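Regulator of nonsense transcripts 2 (PDB 4CEM) acts in nonsense-mediated mRNA decay, where its three MIF4G domains probably serve as a scaffold for other decay factors. Local coordinates at residues A57-Q69 / A89-S101. Numbering follows the deposited sequence.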
ATOM      1  N   ALA A  57      -0.834 -24.635 -16.033  1.00 38.41           N
ATOM      2  CA  ALA A  57      -2.194 -24.250 -15.653  1.00 38.66           C
ATOM      3  C   ALA A  57      -2.152 -23.420 -14.373  1.00 39.95           C
ATOM      4  O   ALA A  57      -2.731 -22.330 -14.305  1.00 39.94           O
ATOM      5  CB  ALA A  57      -3.063 -25.478 -15.456  1.00 36.06           C
ATOM      6  N   PHE A  58      -1.423 -23.923 -13.379  1.00 40.46           N
ATOM      7  CA  PHE A  58      -1.326 -23.253 -12.097  1.00 41.61           C
ATOM      8  C   PHE A  58      -0.712 -21.867 -12.228  1.00 43.25           C
ATOM      9  O   PHE A  58      -1.262 -20.897 -11.695  1.00 44.30           O
ATOM     10  CB  PHE A  58      -0.540 -24.095 -11.094  1.00 42.41           C
ATOM     11  CG  PHE A  58      -0.527 -23.511  -9.716  1.00 43.86           C
ATOM     12  CD1 PHE A  58      -1.704 -23.403  -8.991  1.00 44.54           C
ATOM     13  CD2 PHE A  58       0.654 -23.036  -9.153  1.00 45.14           C
ATOM     14  CE1 PHE A  58      -1.709 -22.844  -7.725  1.00 44.31           C
ATOM     15  CE2 PHE A  58       0.657 -22.487  -7.882  1.00 45.45           C
ATOM     16  CZ  PHE A  58      -0.528 -22.392  -7.168  1.00 44.57           C
ATOM     17  N   VAL A  59       0.403 -21.763 -12.955  1.00 43.80           N
ATOM     18  CA  VAL A  59       1.039 -20.463 -13.194  1.00 43.91           C
ATOM     19  C   VAL A  59       0.071 -19.461 -13.811  1.00 44.22           C
ATOM     20  O   VAL A  59       0.159 -18.266 -13.542  1.00 44.22           O
ATOM     21  CB  VAL A  59       2.283 -20.583 -14.098  1.00 45.44           C
ATOM     22  CG1 VAL A  59       2.742 -19.207 -14.587  1.00 44.87           C
ATOM     23  CG2 VAL A  59       3.408 -21.284 -13.344  1.00 44.10           C
ATOM     24  N   LYS A  60      -0.861 -19.947 -14.621  1.00 45.42           N
ATOM     25  CA  LYS A  60      -1.837 -19.070 -15.247  1.00 48.26           C
ATOM     26  C   LYS A  60      -2.873 -18.592 -14.239  1.00 47.94           C
ATOM     27  O   LYS A  60      -3.247 -17.423 -14.246  1.00 48.60           O
ATOM     28  CB  LYS A  60      -2.528 -19.771 -16.415  1.00 51.58           C
ATOM     29  CG  LYS A  60      -3.251 -18.811 -17.340  1.00 55.14           C
ATOM     30  CD  LYS A  60      -3.902 -19.549 -18.496  1.00 59.67           C
ATOM     31  CE  LYS A  60      -4.708 -18.604 -19.371  1.00 61.73           C
ATOM     32  NZ  LYS A  60      -5.387 -19.343 -20.470  1.00 64.67           N
ATOM     33  N   LYS A  61      -3.335 -19.494 -13.374  1.00 46.34           N
ATOM     34  CA  LYS A  61      -4.283 -19.128 -12.314  1.00 45.16           C
ATOM     35  C   LYS A  61      -3.717 -18.069 -11.391  1.00 44.15           C
ATOM     36  O   LYS A  61      -4.448 -17.199 -10.917  1.00 44.29           O
ATOM     37  CB  LYS A  61      -4.688 -20.353 -11.493  1.00 46.84           C
ATOM     38  CG  LYS A  61      -5.884 -21.091 -12.059  1.00 46.03           C
ATOM     39  CD  LYS A  61      -5.892 -22.545 -11.640  1.00 47.46           C
ATOM     40  CE  LYS A  61      -7.022 -23.305 -12.318  1.00 50.02           C
ATOM     41  NZ  LYS A  61      -6.523 -24.527 -13.021  1.00 51.54           N
ATOM     42  N   LEU A  62      -2.410 -18.122 -11.159  1.00 43.59           N
ATOM     43  CA  LEU A  62      -1.737 -17.114 -10.340  1.00 44.14           C
ATOM     44  C   LEU A  62      -1.836 -15.681 -10.888  1.00 46.13           C
ATOM     45  O   LEU A  62      -1.474 -14.724 -10.194  1.00 47.79           O
ATOM     46  CB  LEU A  62      -0.261 -17.481 -10.140  1.00 43.32           C
ATOM     47  CG  LEU A  62       0.037 -18.606  -9.146  1.00 43.25           C
ATOM     48  CD1 LEU A  62       1.500 -19.045  -9.210  1.00 39.85           C
ATOM     49  CD2 LEU A  62      -0.349 -18.167  -7.737  1.00 41.55           C
ATOM     50  N   LYS A  63      -2.298 -15.519 -12.123  1.00 46.52           N
ATOM     51  CA  LYS A  63      -2.455 -14.177 -12.682  1.00 47.55           C
ATOM     52  C   LYS A  63      -3.695 -13.479 -12.167  1.00 45.44           C
ATOM     53  O   LYS A  63      -3.762 -12.262 -12.213  1.00 50.42           O
ATOM     54  CB  LYS A  63      -2.455 -14.221 -14.211  1.00 51.53           C
ATOM     55  CG  LYS A  63      -1.104 -14.640 -14.769  1.00 53.72           C
ATOM     56  CD  LYS A  63      -1.023 -14.548 -16.285  1.00 56.72           C
ATOM     57  CE  LYS A  63       0.427 -14.345 -16.729  1.00 60.09           C
ATOM     58  NZ  LYS A  63       0.751 -15.080 -17.981  1.00 61.64           N
ATOM     59  N   THR A  64      -4.657 -14.239 -11.654  1.00 44.01           N
ATOM     60  CA  THR A  64      -5.906 -13.685 -11.128  1.00 43.70           C
ATOM     61  C   THR A  64      -6.154 -14.174  -9.699  1.00 44.95           C
ATOM     62  O   THR A  64      -7.171 -14.813  -9.411  1.00 44.34           O
ATOM     63  CB  THR A  64      -7.088 -14.112 -12.015  1.00 44.80           C
ATOM     64  OG1 THR A  64      -7.114 -15.545 -12.117  1.00 43.76           O
ATOM     65  CG2 THR A  64      -6.958 -13.506 -13.411  1.00 43.16           C
ATOM     66  N   ILE A  65      -5.213 -13.891  -8.805  1.00 45.77           N
ATOM     67  CA  ILE A  65      -5.311 -14.372  -7.433  1.00 43.65           C
ATOM     68  C   ILE A  65      -6.464 -13.674  -6.734  1.00 41.87           C
ATOM     69  O   ILE A  65      -6.621 -12.469  -6.833  1.00 41.45           O
ATOM     70  CB  ILE A  65      -4.012 -14.147  -6.637  1.00 43.85           C
ATOM     71  CG1 ILE A  65      -2.911 -15.061  -7.170  1.00 43.71           C
ATOM     72  CG2 ILE A  65      -4.238 -14.424  -5.155  1.00 43.78           C
ATOM     73  CD1 ILE A  65      -1.534 -14.747  -6.614  1.00 43.23           C
ATOM     74  N   THR A  66      -7.251 -14.452  -6.013  1.00 42.70           N
ATOM     75  CA  THR A  66      -8.489 -13.981  -5.428  1.00 42.04           C
ATOM     76  C   THR A  66      -8.728 -14.643  -4.082  1.00 41.25           C
ATOM     77  O   THR A  66      -8.421 -15.813  -3.912  1.00 39.47           O
ATOM     78  CB  THR A  66      -9.630 -14.287  -6.392  1.00 42.38           C
ATOM     79  OG1 THR A  66      -9.789 -13.168  -7.263  1.00 42.66           O
ATOM     80  CG2 THR A  66     -10.917 -14.561  -5.666  1.00 42.51           C
ATOM     81  N   GLU A  67      -9.275 -13.884  -3.132  1.00 43.32           N
ATOM     82  CA  GLU A  67      -9.459 -14.361  -1.763  1.00 43.92           C
ATOM     83  C   GLU A  67     -10.232 -15.667  -1.718  1.00 43.35           C
ATOM     84  O   GLU A  67      -9.878 -16.573  -0.980  1.00 42.57           O
ATOM     85  CB  GLU A  67     -10.153 -13.301  -0.892  1.00 45.05           C
ATOM     86  CG  GLU A  67     -10.416 -13.719   0.564  1.00 47.07           C
ATOM     87  CD  GLU A  67      -9.244 -14.439   1.242  1.00 49.97           C
ATOM     88  OE1 GLU A  67      -8.092 -13.950   1.203  1.00 52.80           O
ATOM     89  OE2 GLU A  67      -9.470 -15.515   1.830  1.00 55.86           O
ATOM     90  N   GLN A  68     -11.271 -15.782  -2.531  1.00 45.33           N
ATOM     91  CA  GLN A  68     -12.097 -16.990  -2.506  1.00 48.26           C
ATOM     92  C   GLN A  68     -11.417 -18.187  -3.197  1.00 47.91           C
ATOM     93  O   GLN A  68     -12.018 -19.259  -3.317  1.00 49.40           O
ATOM     94  CB  GLN A  68     -13.520 -16.732  -3.052  1.00 51.50           C
ATOM     95  CG  GLN A  68     -13.661 -15.667  -4.137  1.00 54.44           C
ATOM     96  CD  GLN A  68     -13.631 -14.239  -3.593  1.00 57.48           C
ATOM     97  OE1 GLN A  68     -12.883 -13.386  -4.088  1.00 59.21           O
ATOM     98  NE2 GLN A  68     -14.444 -13.974  -2.568  1.00 59.07           N
ATOM     99  N   GLN A  69     -10.168 -18.013  -3.636  1.00 44.84           N
ATOM    100  CA  GLN A  69      -9.359 -19.135  -4.116  1.00 43.18           C
ATOM    101  C   GLN A  69      -8.262 -19.560  -3.142  1.00 40.88           C
ATOM    102  O   GLN A  69      -7.491 -20.480  -3.440  1.00 38.74           O
ATOM    103  CB  GLN A  69      -8.708 -18.797  -5.446  1.00 44.05           C
ATOM    104  CG  GLN A  69      -9.664 -18.337  -6.518  1.00 46.05           C
ATOM    105  CD  GLN A  69      -8.954 -18.128  -7.835  1.00 47.52           C
ATOM    106  OE1 GLN A  69      -8.863 -17.002  -8.328  1.00 49.54           O
ATOM    107  NE2 GLN A  69      -8.417 -19.213  -8.402  1.00 44.75           N
ATOM    108  N   ALA A  89       5.961 -18.313 -12.383  1.00 46.99           N
ATOM    109  CA  ALA A  89       5.034 -18.086 -11.276  1.00 44.85           C
ATOM    110  C   ALA A  89       5.237 -16.704 -10.662  1.00 43.99           C
ATOM    111  O   ALA A  89       4.277 -15.996 -10.374  1.00 43.23           O
ATOM    112  CB  ALA A  89       5.205 -19.164 -10.218  1.00 44.40           C
ATOM    113  N   VAL A  90       6.491 -16.318 -10.472  1.00 43.94           N
ATOM    114  CA  VAL A  90       6.806 -14.986  -9.978  1.00 43.82           C
ATOM    115  C   VAL A  90       6.230 -13.911 -10.907  1.00 44.94           C
ATOM    116  O   VAL A  90       5.645 -12.933 -10.444  1.00 46.40           O
ATOM    117  CB  VAL A  90       8.328 -14.808  -9.816  1.00 44.67           C
ATOM    118  CG1 VAL A  90       8.690 -13.342  -9.661  1.00 45.28           C
ATOM    119  CG2 VAL A  90       8.827 -15.616  -8.625  1.00 43.85           C
ATOM    120  N   ALA A  91       6.372 -14.111 -12.216  1.00 45.93           N
ATOM    121  CA  ALA A  91       5.882 -13.147 -13.208  1.00 43.57           C
ATOM    122  C   ALA A  91       4.365 -12.970 -13.142  1.00 42.18           C
ATOM    123  O   ALA A  91       3.871 -11.846 -13.178  1.00 42.08           O
ATOM    124  CB  ALA A  91       6.310 -13.562 -14.608  1.00 42.22           C
ATOM    125  N   SER A  92       3.631 -14.078 -13.049  1.00 41.73           N
ATOM    126  CA  SER A  92       2.173 -14.027 -12.872  1.00 41.74           C
ATOM    127  C   SER A  92       1.799 -13.218 -11.627  1.00 41.56           C
ATOM    128  O   SER A  92       0.951 -12.337 -11.677  1.00 43.24           O
ATOM    129  CB  SER A  92       1.600 -15.440 -12.751  1.00 41.96           C
ATOM    130  OG  SER A  92       1.820 -16.187 -13.935  1.00 42.56           O
ATOM    131  N   ILE A  93       2.464 -13.515 -10.517  1.00 42.54           N
ATOM    132  CA  ILE A  93       2.222 -12.839  -9.238  1.00 41.75           C
ATOM    133  C   ILE A  93       2.460 -11.327  -9.330  1.00 43.13           C
ATOM    134  O   ILE A  93       1.654 -10.545  -8.837  1.00 44.04           O
ATOM    135  CB  ILE A  93       3.094 -13.449  -8.110  1.00 40.20           C
ATOM    136  CG1 ILE A  93       2.616 -14.866  -7.769  1.00 38.40           C
ATOM    137  CG2 ILE A  93       3.076 -12.576  -6.865  1.00 39.52           C
ATOM    138  CD1 ILE A  93       3.604 -15.670  -6.957  1.00 36.87           C
ATOM    139  N   VAL A  94       3.549 -10.907  -9.963  1.00 43.67           N
ATOM    140  CA  VAL A  94       3.841  -9.475 -10.057  1.00 45.91           C
ATOM    141  C   VAL A  94       2.868  -8.726 -10.980  1.00 47.73           C
ATOM    142  O   VAL A  94       2.495  -7.587 -10.699  1.00 48.54           O
ATOM    143  CB  VAL A  94       5.290  -9.216 -10.507  1.00 45.43           C
ATOM    144  CG1 VAL A  94       5.532  -7.724 -10.689  1.00 43.84           C
ATOM    145  CG2 VAL A  94       6.265  -9.800  -9.497  1.00 44.69           C
ATOM    146  N   GLU A  95       2.443  -9.365 -12.064  1.00 51.89           N
ATOM    147  CA  GLU A  95       1.542  -8.725 -13.032  1.00 54.87           C
ATOM    148  C   GLU A  95       0.076  -8.750 -12.590  1.00 53.15           C
ATOM    149  O   GLU A  95      -0.680  -7.844 -12.914  1.00 52.05           O
ATOM    150  CB  GLU A  95       1.679  -9.392 -14.401  1.00 59.58           C
ATOM    151  CG  GLU A  95       3.055  -9.204 -15.047  1.00 62.67           C
ATOM    152  CD  GLU A  95       3.474 -10.354 -15.966  1.00 65.21           C
ATOM    153  OE1 GLU A  95       2.717 -11.353 -16.093  1.00 68.44           O
ATOM    154  OE2 GLU A  95       4.577 -10.259 -16.557  1.00 65.25           O
ATOM    155  N   ALA A  96      -0.320  -9.790 -11.861  1.00 52.62           N
ATOM    156  CA  ALA A  96      -1.705  -9.951 -11.422  1.00 55.04           C
ATOM    157  C   ALA A  96      -2.300  -8.664 -10.838  1.00 58.40           C
ATOM    158  O   ALA A  96      -1.655  -7.967 -10.062  1.00 63.07           O
ATOM    159  CB  ALA A  96      -1.798 -11.072 -10.401  1.00 54.54           C
ATOM    160  N   LYS A  97      -3.535  -8.358 -11.219  1.00 61.62           N
ATOM    161  CA  LYS A  97      -4.227  -7.163 -10.742  1.00 61.04           C
ATOM    162  C   LYS A  97      -5.075  -7.527  -9.531  1.00 58.33           C
ATOM    163  O   LYS A  97      -6.131  -8.141  -9.661  1.00 57.12           O
ATOM    164  CB  LYS A  97      -5.099  -6.579 -11.855  1.00 63.11           C
ATOM    165  CG  LYS A  97      -4.300  -6.094 -13.059  1.00 65.47           C
ATOM    166  CD  LYS A  97      -5.085  -6.241 -14.354  1.00 68.33           C
ATOM    167  CE  LYS A  97      -4.212  -5.976 -15.573  1.00 70.53           C
ATOM    168  NZ  LYS A  97      -4.864  -6.446 -16.829  1.00 72.91           N
ATOM    169  N   LEU A  98      -4.591  -7.154  -8.353  1.00 56.84           N
ATOM    170  CA  LEU A  98      -5.217  -7.542  -7.097  1.00 55.44           C
ATOM    171  C   LEU A  98      -6.096  -6.425  -6.559  1.00 54.13           C
ATOM    172  O   LEU A  98      -5.689  -5.269  -6.535  1.00 56.18           O
ATOM    173  CB  LEU A  98      -4.139  -7.857  -6.058  1.00 55.02           C
ATOM    174  CG  LEU A  98      -3.177  -9.004  -6.367  1.00 54.67           C
ATOM    175  CD1 LEU A  98      -1.917  -8.901  -5.514  1.00 53.96           C
ATOM    176  CD2 LEU A  98      -3.866 -10.341  -6.148  1.00 55.07           C
ATOM    177  N   LYS A  99      -7.295  -6.767  -6.110  1.00 54.35           N
ATOM    178  CA  LYS A  99      -8.099  -5.818  -5.360  1.00 54.87           C
ATOM    179  C   LYS A  99      -7.529  -5.680  -3.956  1.00 54.89           C
ATOM    180  O   LYS A  99      -6.836  -6.567  -3.449  1.00 51.25           O
ATOM    181  CB  LYS A  99      -9.548  -6.275  -5.254  1.00 57.28           C
ATOM    182  CG  LYS A  99     -10.252  -6.429  -6.588  1.00 60.44           C
ATOM    183  CD  LYS A  99     -11.504  -7.286  -6.453  1.00 62.49           C
ATOM    184  CE  LYS A  99     -11.846  -7.978  -7.763  1.00 64.95           C
ATOM    185  NZ  LYS A  99     -12.201  -9.400  -7.515  1.00 67.63           N
ATOM    186  N   ILE A 100      -7.856  -4.566  -3.323  1.00 55.34           N
ATOM    187  CA  ILE A 100      -7.445  -4.307  -1.951  1.00 55.33           C
ATOM    188  C   ILE A 100      -7.647  -5.555  -1.084  1.00 51.62           C
ATOM    189  O   ILE A 100      -6.770  -5.924  -0.315  1.00 52.34           O
ATOM    190  CB  ILE A 100      -8.241  -3.117  -1.368  1.00 57.28           C
ATOM    191  CG1 ILE A 100      -7.940  -1.820  -2.143  1.00 59.26           C
ATOM    192  CG2 ILE A 100      -7.918  -2.924   0.102  1.00 57.92           C
ATOM    193  CD1 ILE A 100      -9.175  -1.008  -2.500  1.00 57.22           C
ATOM    194  N   SER A 101      -8.788  -6.219  -1.245  1.00 49.16           N
ATOM    195  CA  SER A 101      -9.148  -7.365  -0.410  1.00 49.65           C
ATOM    196  C   SER A 101      -8.462  -8.687  -0.785  1.00 50.85           C
ATOM    197  O   SER A 101      -8.631  -9.684  -0.083  1.00 51.49           O
ATOM    198  CB  SER A 101     -10.670  -7.573  -0.437  1.00 50.33           C
ATOM    199  OG  SER A 101     -11.125  -7.944  -1.729  1.00 49.79           O
TER
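Ser92 faces Val59 where helix 86-95 packs on helix 52-61. Its CB points at the other helix, and OG, swung anti to its own carbonyl carbon (chi1 -63°), gives a hydrogen bond to Val59 O at 2.7 Å. OG approaches from above the carbonyl plane, 37° out of it, and also makes a weak bond back to Glu88 O one turn earlier. Two side chains flank this hydroxyl: Val59 lays CG1 beside it, and Lys63 runs its aliphatic chain past, with CG 3.5 Å from Ser92 CB. Lys63 then continues alongside Glu95, both pointing the same way; NZ stays 4.6 Å from Glu95 OE1, too far for a salt bridge, though the opposite charges may still attract. An alanine in place of Ser92 would probably leave Val59 O without this partner and these segments without the hydrogen bond that crosses between them. On the buried side Leu62 sets CB against Ser92 CB and reaches CD1 to Ala89 CB, 3.8 Å away; its CD2 loosely meets Ile93 CG1. Ala96 turns its methyl toward Lys63, their CA atoms 4.5 Å apart. Beyond the helices Leu98 turns CD2 onto Ile65 CB at 3.8 Å; Ile65 also rests on Cys105 and Leu98 on Ala106 of helix 103-116. Glu67, by contrast, directs its carboxylate to a salt bridge with Arg70. Close helix packing through small residues suits the all-helical, HEAT-like repeat architecture of MIF4G domains.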